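PDB 5Y5R: pyrethroid hydrolase from Sphingobium faniae, which hydrolyses the ester bond of pyrethroid insecticides such as cypermethrin and permethrin, releasing an alcohol and a cyclopropanecarboxylic acid. Local coordinates for residues Pro24-Arg29 with Arg239-Ile244; Asp5-His10 with Arg32-Asp37. All coordinates share one frame; numbering follows the deposited sequence.

Interaction 1 of 2, residues Pro24-Arg29 with Arg239-Ile244; sequences PLLEAR and RLAEAI. With SO4 (sulfate ion), chain H.
L26 lays the tip of its side chain against A241: methyl CD2 of L26 stands 3.3 Å from the carbonyl O of A241, with the methyl CB of A241 also close by. The same L26 methyl reaches the next turn of the facing helix, where L26 CD2 and I244 CG2 are 4.0 Å apart and the two side chains cross at about a right angle. L26 has CG beside its backbone N (chi1 -65°) and an extended chi2, which carries the branched end across to A241 although the CB bond does not aim there. L25 meets the methyl of A241 from another direction, L25 CB lying 3.8 Å from A241 CB, and also touches P237 and E238 on the same helix. A241 CB thus touches both leucines, and its small size lets L26 CA and A241 CA come within 6.0 Å. With L26 cut back to an alanine, a gap is likely to open beside A241, and CG2 of I244 would lose the methyls it packs on. In the alpha/beta-hydrolase fold this joins helix 23-28, which follows the first strand, to the C-terminal helix 237-249; the short axes run 9.4 Å apart at 40°. At the solvent side, R29, bent at chi2 (-77°), brings R29 NH1 to 3.9 Å from the carbonyl O of E242, too far to be called a bond; its salt bridges go to D246 and D249. Beyond the contact, R239 holds a sulfate, probably from the crystallisation liquor: R239 N and R239 NE both reach sulfate O2, the latter at 2.9 Å and nearly straight, and R239 NH2 takes O3 at 2.8 Å. The backbone N of E238 also binds this anion.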
loop_
_atom_site.group_PDB
_atom_site.type_symbol
_atom_site.label_atom_id
_atom_site.label_comp_id
_atom_site.label_asym_id
_atom_site.label_seq_id
_atom_site.Cartn_x
_atom_site.Cartn_y
_atom_site.Cartn_z
ATOM N N PRO A 24 3.624 -14.469 9.465
ATOM C CA PRO A 24 4.153 -15.222 10.610
ATOM C C PRO A 24 5.353 -14.566 11.273
ATOM O O PRO A 24 5.510 -14.705 12.497
ATOM C CB PRO A 24 4.516 -16.580 9.994
ATOM C CG PRO A 24 4.712 -16.297 8.523
ATOM C CD PRO A 24 3.684 -15.273 8.224
ATOM N N LEU A 25 6.194 -13.841 10.515
ATOM C CA LEU A 25 7.366 -13.220 11.137
ATOM C C LEU A 25 6.966 -12.142 12.136
ATOM O O LEU A 25 7.545 -12.057 13.228
ATOM C CB LEU A 25 8.301 -12.638 10.084
ATOM C CG LEU A 25 8.831 -13.696 9.121
ATOM C CD1 LEU A 25 9.657 -13.051 8.025
ATOM C CD2 LEU A 25 9.583 -14.776 9.865
ATOM N N LEU A 26 5.976 -11.320 11.794
ATOM C CA LEU A 26 5.462 -10.333 12.746
ATOM C C LEU A 26 4.705 -11.008 13.896
ATOM O O LEU A 26 4.769 -10.542 15.043
ATOM C CB LEU A 26 4.577 -9.312 12.008
ATOM C CG LEU A 26 5.268 -8.402 10.974
ATOM C CD1 LEU A 26 4.269 -7.622 10.119
ATOM C CD2 LEU A 26 6.189 -7.434 11.653
ATOM N N GLU A 27 4.002 -12.113 13.619
ATOM C CA GLU A 27 3.342 -12.865 14.688
ATOM C C GLU A 27 4.343 -13.379 15.718
ATOM O O GLU A 27 3.999 -13.532 16.894
ATOM C CB GLU A 27 2.515 -14.005 14.094
ATOM C CG GLU A 27 1.212 -13.490 13.502
ATOM C CD GLU A 27 0.385 -14.528 12.766
ATOM O OE1 GLU A 27 0.933 -15.584 12.356
ATOM O OE2 GLU A 27 -0.835 -14.258 12.591
ATOM N N ALA A 28 5.569 -13.681 15.296
ATOM C CA ALA A 28 6.609 -14.067 16.237
ATOM C C ALA A 28 7.045 -12.893 17.114
ATOM O O ALA A 28 7.531 -13.104 18.231
ATOM C CB ALA A 28 7.819 -14.627 15.480
ATOM N N ARG A 29 6.870 -11.655 16.642
ATOM C CA ARG A 29 7.145 -10.470 17.448
ATOM C C ARG A 29 6.018 -10.153 18.418
ATOM O O ARG A 29 6.030 -9.089 19.064
ATOM C CB ARG A 29 7.389 -9.259 16.535
ATOM C CG ARG A 29 8.718 -9.235 15.836
ATOM C CD ARG A 29 9.765 -8.814 16.851
ATOM N NE ARG A 29 10.879 -8.099 16.240
ATOM C CZ ARG A 29 11.135 -6.809 16.441
ATOM N NH1 ARG A 29 12.171 -6.256 15.851
ATOM N NH2 ARG A 29 10.358 -6.078 17.238
ATOM N N ARG A 239 13.950 -8.827 6.655
ATOM C CA ARG A 239 14.380 -7.451 6.860
ATOM C C ARG A 239 13.185 -6.518 6.910
ATOM O O ARG A 239 13.163 -5.554 7.690
ATOM C CB ARG A 239 15.327 -7.008 5.739
ATOM C CG ARG A 239 16.737 -7.606 5.856
ATOM C CD ARG A 239 17.624 -7.433 4.624
ATOM N NE ARG A 239 17.378 -8.490 3.634
ATOM C CZ ARG A 239 18.039 -8.643 2.477
ATOM N NH1 ARG A 239 19.039 -7.834 2.145
ATOM N NH2 ARG A 239 17.706 -9.632 1.647
ATOM N N LEU A 240 12.178 -6.802 6.084
ATOM C CA LEU A 240 10.995 -5.963 6.022
ATOM C C LEU A 240 10.186 -6.071 7.289
ATOM O O LEU A 240 9.815 -5.054 7.876
ATOM C CB LEU A 240 10.141 -6.352 4.808
ATOM C CG LEU A 240 8.830 -5.588 4.694
ATOM C CD1 LEU A 240 9.119 -4.075 4.693
ATOM C CD2 LEU A 240 8.038 -6.003 3.440
ATOM N N ALA A 241 9.922 -7.307 7.739
ATOM C CA ALA A 241 9.162 -7.501 8.964
ATOM C C ALA A 241 9.906 -6.946 10.177
ATOM O O ALA A 241 9.275 -6.447 11.121
ATOM C CB ALA A 241 8.823 -8.993 9.155
ATOM N N GLU A 242 11.239 -7.052 10.184
ATOM C CA GLU A 242 12.045 -6.472 11.263
ATOM C C GLU A 242 11.806 -4.968 11.389
ATOM O O GLU A 242 11.597 -4.442 12.491
ATOM C CB GLU A 242 13.529 -6.743 11.015
ATOM C CG GLU A 242 14.444 -6.117 12.072
ATOM C CD GLU A 242 15.922 -6.437 11.843
ATOM O OE1 GLU A 242 16.263 -6.933 10.746
ATOM O OE2 GLU A 242 16.747 -6.163 12.744
ATOM N N ALA A 243 11.880 -4.250 10.267
ATOM C CA ALA A 243 11.676 -2.808 10.317
ATOM C C ALA A 243 10.247 -2.480 10.720
ATOM O O ALA A 243 10.016 -1.522 11.457
ATOM C CB ALA A 243 12.016 -2.186 8.969
ATOM N N ILE A 244 9.265 -3.265 10.254
ATOM C CA ILE A 244 7.880 -3.001 10.662
ATOM C C ILE A 244 7.710 -3.183 12.169
ATOM O O ILE A 244 7.047 -2.378 12.835
ATOM C CB ILE A 244 6.885 -3.885 9.881
ATOM C CG1 ILE A 244 6.920 -3.569 8.387
ATOM C CG2 ILE A 244 5.489 -3.709 10.417
ATOM C CD1 ILE A 244 6.374 -4.725 7.494
HETATM S S SO4 H . 15.550 -11.648 4.166
HETATM O O1 SO4 H . 14.240 -12.289 4.119
HETATM O O2 SO4 H . 15.390 -10.297 4.727
HETATM O O3 SO4 H . 16.107 -11.656 2.823
HETATM O O4 SO4 H . 16.458 -12.403 5.040
#

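Interaction 2 of 2, residues Asp5-His10 with Arg32-Asp37; sequences DIILIH and RVHAPD
I6 is the partner of V33 in the parallel register, and its backbone bonds to the residues flanking V33: I6 N donates to R32 O, and H34 N to I6 O (2.9 Å). L8 N to H34 O continues the pattern. CA-H...O contacts support these bonds, among them A35 CA to L8 O at 3.4 Å. Past L8 the chains part, and a water bridges them: it donates to L8 O and to P36 O and accepts from H10 N at 2.8 Å. Among the polar side chains, D5 and H34 share one face of the sheet. H34 NE2 donates to D5 OD2 at 2.8 Å, through the anti lone pair of the carboxylate, whose plane lies 11° from that of the ring; this is likely to keep the imidazole from turning. R32 NE adds a long salt bridge to the same D5 OD2, so a positive charge near D5 would probably favour its carboxylate form. The pairing belongs to a right-handed beta-alpha-beta unit, strand 3-9, helix 23-28, strand 32-34, which puts 32-34 at the edge of the parallel alpha/beta-hydrolase sheet, while the other side of 3-9 is bonded to strand 71-77. Apolar packing lies on both faces. On the D5 face, I7 CG2 meets P36 CD at 4.1 Å, and I7 also touches I64 of helix 59-67; on the other face, L8 CD1 rests against V33 CG1 at 4.2 Å. At the C-terminal end, H10 holds CG between its backbone N and carbonyl carbon (chi1 64°), bringing the ring edge to P36 O and to D37 CA, 3.9 Å from H10 NE2. There H10 NE2 bonds to L38 N, and D37 is held by R15, G16 and T42.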
loop_
_atom_site.group_PDB
_atom_site.type_symbol
_atom_site.label_atom_id
_atom_site.label_comp_id
_atom_site.label_asym_id
_atom_site.label_seq_id
_atom_site.Cartn_x
_atom_site.Cartn_y
_atom_site.Cartn_z
ATOM N N ASP A 5 -2.182 -4.859 17.128
ATOM C CA ASP A 5 -2.513 -5.354 15.811
ATOM C C ASP A 5 -1.691 -4.610 14.776
ATOM O O ASP A 5 -1.453 -3.407 14.914
ATOM C CB ASP A 5 -3.979 -5.148 15.535
ATOM C CG ASP A 5 -4.862 -5.965 16.456
ATOM O OD1 ASP A 5 -4.891 -5.662 17.683
ATOM O OD2 ASP A 5 -5.534 -6.888 15.946
ATOM N N ILE A 6 -1.270 -5.329 13.741
ATOM C CA ILE A 6 -0.650 -4.743 12.558
ATOM C C ILE A 6 -1.498 -5.163 11.370
ATOM O O ILE A 6 -1.793 -6.357 11.209
ATOM C CB ILE A 6 0.814 -5.198 12.375
ATOM C CG1 ILE A 6 1.690 -4.710 13.519
ATOM C CG2 ILE A 6 1.409 -4.688 11.070
ATOM C CD1 ILE A 6 3.127 -5.193 13.407
ATOM N N ILE A 7 -1.879 -4.194 10.535
ATOM C CA ILE A 7 -2.747 -4.450 9.387
ATOM C C ILE A 7 -1.951 -4.106 8.127
ATOM O O ILE A 7 -1.482 -2.969 7.986
ATOM C CB ILE A 7 -4.054 -3.646 9.474
ATOM C CG1 ILE A 7 -4.808 -3.955 10.779
ATOM C CG2 ILE A 7 -4.932 -3.859 8.198
ATOM C CD1 ILE A 7 -5.981 -3.057 11.062
ATOM N N LEU A 8 -1.703 -5.115 7.283
ATOM C CA LEU A 8 -0.961 -4.967 6.027
ATOM C C LEU A 8 -1.962 -4.903 4.885
ATOM O O LEU A 8 -2.728 -5.864 4.675
ATOM C CB LEU A 8 -0.006 -6.134 5.766
ATOM C CG LEU A 8 0.789 -6.667 6.967
ATOM C CD1 LEU A 8 1.616 -7.864 6.606
ATOM C CD2 LEU A 8 1.611 -5.512 7.568
ATOM N N ILE A 9 -1.934 -3.807 4.130
ATOM C CA ILE A 9 -2.908 -3.557 3.073
ATOM C C ILE A 9 -2.222 -3.592 1.710
ATOM O O ILE A 9 -1.284 -2.830 1.459
ATOM C CB ILE A 9 -3.644 -2.235 3.314
ATOM C CG1 ILE A 9 -4.455 -2.347 4.607
ATOM C CG2 ILE A 9 -4.509 -1.905 2.100
ATOM C CD1 ILE A 9 -4.947 -1.051 5.190
ATOM N N HIS A 10 -2.718 -4.455 0.822
ATOM C CA HIS A 10 -2.183 -4.668 -0.514
ATOM C C HIS A 10 -2.466 -3.461 -1.410
ATOM O O HIS A 10 -3.294 -2.599 -1.089
ATOM C CB HIS A 10 -2.819 -5.910 -1.153
ATOM C CG HIS A 10 -4.299 -5.774 -1.378
ATOM N ND1 HIS A 10 -4.831 -4.957 -2.361
ATOM C CD2 HIS A 10 -5.361 -6.348 -0.751
ATOM C CE1 HIS A 10 -6.154 -5.041 -2.330
ATOM N NE2 HIS A 10 -6.503 -5.868 -1.357
ATOM N N ARG A 32 -0.704 -9.492 16.668
ATOM C CA ARG A 32 -1.770 -10.032 15.858
ATOM C C ARG A 32 -1.712 -9.349 14.500
ATOM O O ARG A 32 -1.618 -8.123 14.422
ATOM C CB ARG A 32 -3.118 -9.820 16.534
ATOM C CG ARG A 32 -4.232 -10.429 15.730
ATOM C CD ARG A 32 -5.268 -11.021 16.607
ATOM N NE ARG A 32 -6.600 -10.540 16.259
ATOM C CZ ARG A 32 -7.714 -11.006 16.806
ATOM N NH1 ARG A 32 -7.650 -11.970 17.709
ATOM N NH2 ARG A 32 -8.889 -10.512 16.458
ATOM N N VAL A 33 -1.725 -10.132 13.437
ATOM C CA VAL A 33 -1.433 -9.603 12.112
ATOM C C VAL A 33 -2.610 -9.891 11.189
ATOM O O VAL A 33 -3.177 -10.988 11.210
ATOM C CB VAL A 33 -0.118 -10.187 11.567
ATOM C CG1 VAL A 33 0.215 -9.582 10.223
ATOM C CG2 VAL A 33 1.005 -9.924 12.567
ATOM N N HIS A 34 -2.991 -8.886 10.402
ATOM C CA HIS A 34 -4.104 -8.961 9.471
ATOM C C HIS A 34 -3.597 -8.586 8.080
ATOM O O HIS A 34 -2.670 -7.773 7.947
ATOM C CB HIS A 34 -5.232 -8.015 9.907
ATOM C CG HIS A 34 -5.674 -8.173 11.335
ATOM N ND1 HIS A 34 -6.729 -8.983 11.709
ATOM C CD2 HIS A 34 -5.202 -7.625 12.483
ATOM C CE1 HIS A 34 -6.892 -8.917 13.019
ATOM N NE2 HIS A 34 -5.975 -8.105 13.515
ATOM N N ALA A 35 -4.078 -9.294 7.055
ATOM C CA ALA A 35 -3.807 -8.939 5.659
ATOM C C ALA A 35 -5.082 -9.128 4.837
ATOM O O ALA A 35 -5.198 -10.065 4.048
ATOM C CB ALA A 35 -2.636 -9.763 5.108
ATOM N N PRO A 36 -6.055 -8.246 5.008
ATOM C CA PRO A 36 -7.373 -8.441 4.395
ATOM C C PRO A 36 -7.403 -8.078 2.921
ATOM O O PRO A 36 -6.558 -7.341 2.420
ATOM C CB PRO A 36 -8.273 -7.493 5.192
ATOM C CG PRO A 36 -7.314 -6.362 5.606
ATOM C CD PRO A 36 -5.981 -7.016 5.831
ATOM N N ASP A 37 -8.347 -8.693 2.212
ATOM C CA ASP A 37 -8.747 -8.210 0.893
ATOM C C ASP A 37 -9.553 -6.914 1.025
ATOM O O ASP A 37 -10.536 -6.851 1.765
ATOM C CB ASP A 37 -9.585 -9.279 0.191
ATOM C CG ASP A 37 -8.787 -10.512 -0.207
ATOM O OD1 ASP A 37 -7.528 -10.470 -0.287
ATOM O OD2 ASP A 37 -9.434 -11.567 -0.402
HETATM O O HOH W 1 -3.638 -6.737 2.095
#

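How the interactions relate
Interactions 1 and 2 lie on the same side of the chain's centre, their own centres 12 Å apart. In sequence their segments alternate: 5-10, 24-29, 32-37 and then 239-244. Helix 23-28 is the connection between the two strands of interaction 2, and interaction 1 covers it with the C-terminal helix. The two meet directly: L26 and E27 pack on V33, while I244 and L26 reach I6, so the packing is continuous from strands 3-9 and 32-34 to both helices. Interaction 1 is away from the annotated sites, whereas interaction 2 runs toward the active site, H10 lying about 10 Å, side chain to side chain, from the probable charge-relay H230.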